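Local coordinates for protein putative oxidoreductase (Salmonella enterica subsp. enterica serovar Typhimurium, PDB 3NX4) that binds NADP and probably acts as an NADPH-dependent acryloyl-CoA reductase of the medium-chain dehydrogenase/reductase family, at residues K222-A225 against K226-Q230. Residues are numbered along the deposited sequence; the frame is centred on the assembly and turned at random.
Sequences KVLA and KVLAQ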
loop_
_atom_site.group_PDB
_atom_site.type_symbol
_atom_site.label_atom_id
_atom_site.label_comp_id
_atom_site.label_asym_id
_atom_site.label_seq_id
_atom_site.Cartn_x
_atom_site.Cartn_y
_atom_site.Cartn_z
ATOM N N LYS A 222 14.185 0.892 -8.216
ATOM C CA LYS A 222 14.107 -0.404 -8.868
ATOM C C LYS A 222 14.047 -1.579 -7.911
ATOM O O LYS A 222 13.377 -2.558 -8.177
ATOM C CB LYS A 222 15.240 -0.591 -9.872
ATOM C CG LYS A 222 14.951 0.020 -11.219
ATOM C CD LYS A 222 16.149 -0.065 -12.137
ATOM C CE LYS A 222 15.851 0.564 -13.480
ATOM N NZ LYS A 222 15.532 1.998 -13.333
ATOM N N VAL A 223 14.787 -1.496 -6.819
ATOM C CA VAL A 223 14.793 -2.584 -5.875
ATOM C C VAL A 223 13.390 -2.762 -5.313
ATOM O O VAL A 223 12.885 -3.855 -5.290
ATOM C CB VAL A 223 15.795 -2.324 -4.747
ATOM C CG1 VAL A 223 15.643 -3.342 -3.651
ATOM C CG2 VAL A 223 17.206 -2.343 -5.292
ATOM N N LEU A 224 12.755 -1.665 -4.936
ATOM C CA LEU A 224 11.402 -1.709 -4.416
ATOM C C LEU A 224 10.452 -2.209 -5.483
ATOM O O LEU A 224 9.571 -3.003 -5.203
ATOM C CB LEU A 224 10.967 -0.336 -3.925
ATOM C CG LEU A 224 9.507 -0.174 -3.520
ATOM C CD1 LEU A 224 9.111 -1.221 -2.513
ATOM C CD2 LEU A 224 9.259 1.218 -2.991
ATOM N N ALA A 225 10.647 -1.750 -6.715
ATOM C CA ALA A 225 9.784 -2.180 -7.810
ATOM C C ALA A 225 9.843 -3.693 -7.997
ATOM O O ALA A 225 8.819 -4.335 -8.203
ATOM C CB ALA A 225 10.157 -1.468 -9.093
ATOM N N LYS A 226 11.039 -4.269 -7.910
ATOM C CA LYS A 226 11.168 -5.711 -8.104
ATOM C C LYS A 226 10.647 -6.496 -6.904
ATOM O O LYS A 226 10.015 -7.539 -7.061
ATOM C CB LYS A 226 12.608 -6.119 -8.413
ATOM C CG LYS A 226 12.701 -7.595 -8.788
ATOM C CD LYS A 226 13.831 -7.874 -9.758
ATOM C CE LYS A 226 13.907 -9.356 -10.067
ATOM N NZ LYS A 226 15.179 -9.695 -10.733
ATOM N N VAL A 227 10.929 -6.001 -5.706
ATOM C CA VAL A 227 10.333 -6.579 -4.499
ATOM C C VAL A 227 8.808 -6.624 -4.614
ATOM O O VAL A 227 8.192 -7.644 -4.310
ATOM C CB VAL A 227 10.793 -5.847 -3.226
ATOM C CG1 VAL A 227 9.956 -6.266 -2.017
ATOM C CG2 VAL A 227 12.297 -6.143 -2.973
ATOM N N LEU A 228 8.198 -5.534 -5.067
ATOM C CA LEU A 228 6.748 -5.553 -5.295
ATOM C C LEU A 228 6.327 -6.653 -6.266
ATOM O O LEU A 228 5.311 -7.305 -6.042
ATOM C CB LEU A 228 6.232 -4.203 -5.794
ATOM C CG LEU A 228 6.208 -3.078 -4.761
ATOM C CD1 LEU A 228 6.074 -1.742 -5.472
ATOM C CD2 LEU A 228 5.078 -3.293 -3.766
ATOM N N ALA A 229 7.102 -6.858 -7.331
ATOM C CA ALA A 229 6.787 -7.879 -8.340
ATOM C C ALA A 229 6.944 -9.315 -7.818
ATOM O O ALA A 229 6.429 -10.268 -8.423
ATOM C CB ALA A 229 7.647 -7.669 -9.614
ATOM N N GLN A 230 7.642 -9.449 -6.692
ATOM C CA GLN A 230 7.951 -10.739 -6.076
ATOM C C GLN A 230 7.104 -11.069 -4.842
ATOM O O GLN A 230 7.359 -12.069 -4.163
ATOM C CB GLN A 230 9.423 -10.750 -5.630
ATOM C CG GLN A 230 10.437 -10.778 -6.788
ATOM C CD GLN A 230 11.877 -10.620 -6.309
ATOM O OE1 GLN A 230 12.131 -10.087 -5.234
ATOM N NE2 GLN A 230 12.827 -11.081 -7.125
#
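Four successive i to i+4 hydrogen bonds, from Lys226 N to Lys222 O through Ala229 N to Ala225 O, run along helix 221-229, nearly straight at Val227 N to Val223 O (173°) and more bent at the last of the four (147°).

On the buried flank, Leu224 and Leu228 stand one turn apart, with Leu224 CD1 against Leu228 CG at 4.1 Å and the two side chains crossing at a slant. With Leu224 CG anti to the backbone nitrogen (chi1 172°), the branch leads outward, and the turn at chi2 leans CD1 toward the next turn of the helix. Both leucines rest on Val237 of strand 235-239, and Leu224 also packs on Val252 of the second subunit. Val223 CG1 and Val227 CG2 meet more loosely at 4.4 Å; Val227 CG2 also lies 3.3 Å from Val223 O. Lys226 instead runs out extended, its NZ hydrogen-bonded to the backbone carbonyl oxygens of Glu200 and Glu203.

The chemistry thus divides the helix of this Rossmann-type domain: its aliphatic face packs on strands 212-217 and 235-239 of the parallel sheet and on strand 247-251 beside them, near NADP at Val223, while the lysine ammonium ties it to the adjoining loop.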